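Local coordinates for diacylglycerol lipase (Aspergillus oryzae, PDB 5XK2), which hydrolyses mono- and diacylglycerols, probably with a serine nucleophile on the alpha/beta-hydrolase fold of the class 3 lipases, at residues His203-Val208 with Leu262-Ser267. Sequence-based numbering, arbitrary orientation.
Sequences HNDDPV and LLAFHS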
ATOM      1  N   HIS A 203       2.686  17.611  -0.835  1.00  8.67           N
ATOM      2  CA  HIS A 203       1.320  18.043  -0.563  1.00  8.48           C
ATOM      3  C   HIS A 203       0.961  17.741   0.867  1.00  9.54           C
ATOM      4  O   HIS A 203       0.856  16.568   1.232  1.00  8.19           O
ATOM      5  CB  HIS A 203       0.345  17.337  -1.510  1.00  7.77           C
ATOM      6  CG  HIS A 203      -1.087  17.740  -1.298  1.00  8.81           C
ATOM      7  ND1 HIS A 203      -2.117  16.826  -1.268  1.00 11.53           N
ATOM      8  CD2 HIS A 203      -1.651  18.956  -1.084  1.00 11.58           C
ATOM      9  CE1 HIS A 203      -3.263  17.460  -1.069  1.00 11.52           C
ATOM     10  NE2 HIS A 203      -3.011  18.750  -0.949  1.00 11.95           N
ATOM     11  N   ASN A 204       0.750  18.794   1.659  1.00  8.08           N
ATOM     12  CA  ASN A 204       0.364  18.633   3.066  1.00  7.67           C
ATOM     13  C   ASN A 204       1.209  17.559   3.749  1.00  9.10           C
ATOM     14  O   ASN A 204       2.447  17.625   3.708  1.00 10.90           O
ATOM     15  CB  ASN A 204      -1.144  18.342   3.170  1.00  9.81           C
ATOM     16  CG  ASN A 204      -1.976  19.569   2.823  1.00 16.43           C
ATOM     17  OD1 ASN A 204      -1.552  20.696   3.085  1.00 15.40           O
ATOM     18  ND2 ASN A 204      -3.156  19.354   2.240  1.00 18.19           N
ATOM     19  N   ASP A 205       0.544  16.591   4.375  1.00  9.50           N
ATOM     20  CA  ASP A 205       1.190  15.551   5.184  1.00 10.63           C
ATOM     21  C   ASP A 205       1.455  14.259   4.408  1.00 11.71           C
ATOM     22  O   ASP A 205       1.520  13.180   4.996  1.00 10.96           O
ATOM     23  CB  ASP A 205       0.401  15.269   6.474  1.00 11.69           C
ATOM     24  CG  ASP A 205      -1.043  14.886   6.235  1.00 15.85           C
ATOM     25  OD1 ASP A 205      -1.522  14.946   5.085  1.00 13.68           O
ATOM     26  OD2 ASP A 205      -1.711  14.538   7.241  1.00 14.85           O
ATOM     27  N   ASP A 206       1.512  14.341   3.086  1.00  9.11           N
ATOM     28  CA  ASP A 206       1.804  13.139   2.273  1.00  9.19           C
ATOM     29  C   ASP A 206       2.995  12.357   2.870  1.00 10.03           C
ATOM     30  O   ASP A 206       4.048  12.919   3.109  1.00  9.09           O
ATOM     31  CB  ASP A 206       2.104  13.604   0.842  1.00  8.44           C
ATOM     32  CG  ASP A 206       2.461  12.467  -0.104  1.00  9.00           C
ATOM     33  OD1 ASP A 206       2.444  11.281   0.299  1.00  9.89           O
ATOM     34  OD2 ASP A 206       2.744  12.793  -1.281  1.00 10.14           O
ATOM     35  N   PRO A 207       2.795  11.067   3.196  1.00  7.91           N
ATOM     36  CA  PRO A 207       3.905  10.329   3.820  1.00 10.28           C
ATOM     37  C   PRO A 207       5.058   9.958   2.877  1.00 12.94           C
ATOM     38  O   PRO A 207       6.185   9.726   3.337  1.00 12.09           O
ATOM     39  CB  PRO A 207       3.233   9.055   4.344  1.00 11.83           C
ATOM     40  CG  PRO A 207       2.056   8.846   3.441  1.00 10.71           C
ATOM     41  CD  PRO A 207       1.556  10.263   3.118  1.00  9.90           C
ATOM     42  N   VAL A 208       4.777   9.860   1.581  1.00 10.31           N
ATOM     43  CA  VAL A 208       5.761   9.289   0.665  1.00  8.79           C
ATOM     44  C   VAL A 208       7.043  10.135   0.535  1.00  9.97           C
ATOM     45  O   VAL A 208       8.129   9.560   0.546  1.00 11.53           O
ATOM     46  CB  VAL A 208       5.106   9.002  -0.708  1.00  9.75           C
ATOM     47  CG1 VAL A 208       6.141   8.481  -1.717  1.00 11.29           C
ATOM     48  CG2 VAL A 208       3.988   7.937  -0.517  1.00 10.56           C
ATOM     49  N   LEU A 262       0.520   6.661   7.783  1.00 12.93           N
ATOM     50  CA  LEU A 262      -0.192   5.836   6.815  1.00 11.81           C
ATOM     51  C   LEU A 262      -1.557   6.432   6.459  1.00 12.53           C
ATOM     52  O   LEU A 262      -1.980   6.387   5.294  1.00 14.94           O
ATOM     53  CB  LEU A 262      -0.363   4.412   7.367  1.00 14.50           C
ATOM     54  CG  LEU A 262      -1.262   3.464   6.567  1.00 14.51           C
ATOM     55  CD1 LEU A 262      -0.699   3.251   5.171  1.00 15.95           C
ATOM     56  CD2 LEU A 262      -1.326   2.139   7.292  1.00 15.56           C
ATOM     57  N   LEU A 263      -2.236   7.010   7.442  1.00 13.26           N
ATOM     58  CA  LEU A 263      -3.578   7.530   7.185  1.00 15.71           C
ATOM     59  C   LEU A 263      -3.537   8.855   6.432  1.00 16.96           C
ATOM     60  O   LEU A 263      -4.565   9.332   5.961  1.00 15.95           O
ATOM     61  CB  LEU A 263      -4.368   7.689   8.490  1.00 16.93           C
ATOM     62  CG  LEU A 263      -5.879   7.856   8.284  1.00 25.00           C
ATOM     63  CD1 LEU A 263      -6.494   6.702   7.493  1.00 24.42           C
ATOM     64  CD2 LEU A 263      -6.567   8.016   9.628  1.00 29.09           C
ATOM     65  N   ALA A 264      -2.344   9.426   6.275  1.00 16.09           N
ATOM     66  CA  ALA A 264      -2.203  10.645   5.468  1.00 15.33           C
ATOM     67  C   ALA A 264      -2.058  10.311   3.981  1.00 17.17           C
ATOM     68  O   ALA A 264      -1.820  11.195   3.157  1.00 13.14           O
ATOM     69  CB  ALA A 264      -1.027  11.469   5.944  1.00 12.81           C
ATOM     70  N   PHE A 265      -2.197   9.037   3.620  1.00 12.48           N
ATOM     71  CA  PHE A 265      -1.962   8.654   2.244  1.00 11.63           C
ATOM     72  C   PHE A 265      -2.877   9.375   1.243  1.00 13.69           C
ATOM     73  O   PHE A 265      -2.481   9.609   0.109  1.00 13.26           O
ATOM     74  CB  PHE A 265      -2.094   7.141   2.063  1.00 15.60           C
ATOM     75  CG  PHE A 265      -1.508   6.675   0.782  1.00 16.08           C
ATOM     76  CD1 PHE A 265      -0.142   6.539   0.652  1.00 20.74           C
ATOM     77  CD2 PHE A 265      -2.316   6.458  -0.325  1.00 22.45           C
ATOM     78  CE1 PHE A 265       0.410   6.149  -0.542  1.00 18.03           C
ATOM     79  CE2 PHE A 265      -1.767   6.062  -1.533  1.00 26.88           C
ATOM     80  CZ  PHE A 265      -0.404   5.910  -1.641  1.00 21.28           C
ATOM     81  N   HIS A 266      -4.072   9.772   1.669  1.00 11.27           N
ATOM     82  CA  HIS A 266      -4.967  10.529   0.791  1.00 11.51           C
ATOM     83  C   HIS A 266      -4.241  11.732   0.165  1.00 13.07           C
ATOM     84  O   HIS A 266      -4.479  12.071  -0.988  1.00 11.17           O
ATOM     85  CB  HIS A 266      -6.202  11.003   1.569  1.00 10.94           C
ATOM     86  CG  HIS A 266      -5.892  11.992   2.648  1.00 11.72           C
ATOM     87  ND1 HIS A 266      -5.984  13.356   2.458  1.00 13.24           N
ATOM     88  CD2 HIS A 266      -5.437  11.819   3.915  1.00 13.99           C
ATOM     89  CE1 HIS A 266      -5.629  13.980   3.572  1.00 14.31           C
ATOM     90  NE2 HIS A 266      -5.295  13.072   4.470  1.00 16.17           N
ATOM     91  N   SER A 267      -3.336  12.345   0.926  1.00  8.96           N
ATOM     92  CA  SER A 267      -2.608  13.533   0.450  1.00  9.39           C
ATOM     93  C   SER A 267      -1.723  13.210  -0.749  1.00  9.77           C
ATOM     94  O   SER A 267      -1.421  14.075  -1.565  1.00  9.27           O
ATOM     95  CB  SER A 267      -1.752  14.124   1.571  1.00  9.92           C
ATOM     96  OG  SER A 267      -2.609  14.623   2.602  1.00 12.10           O
TER
HETATM   97  O   HOH W   1      -4.296  16.675   1.992  1.00 15.78           O
HETATM   98  O   HOH W   2      -4.142  13.377   6.961  1.00 15.31           O
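Ser267 packs against one face of the type II' turn from His203 to Asp206, held by its hydroxyl and its carbonyl. Ser267 OG donates to Asp205 OD1 at 2.7 Å, nearly along the carboxylate C-O axis. The His203 ring, swung anti to the backbone N (chi1 -180°), brings ND1 2.9 Å from Ser267 O; this bond is almost straight (167°) and lies in both ring and carbonyl planes, while Ala229 O holds NE2. Packing is tight at Ala264, whose CB is 3.2 Å from Asp205 O and lies against one face of the Asp205 carboxylate; Pro207 CD sits 3.5 Å from Ala264 O. Asp206 follows a sheet strand and, as in other class 3 lipases, probably forms the Ser-His-Asp triad with His268 and Ser153, which lies on what looks like the nucleophile elbow. Its OD2 meets His268 and Tyr271; Asp206 OD1 closes an Asx turn onto Val208 N, 3.0 Å away. Looser are Pro207 CG and Val208 CG2, meeting the Phe265 ring obliquely, Val208 CG2 4.0 Å from Phe265 CE1. The partly exposed side is wetter: one water joins Asn204 ND2 to Ser267 OG, another spans Asp205 OD2 and NE2 of His266, whose ND1 is bonded to Asp231.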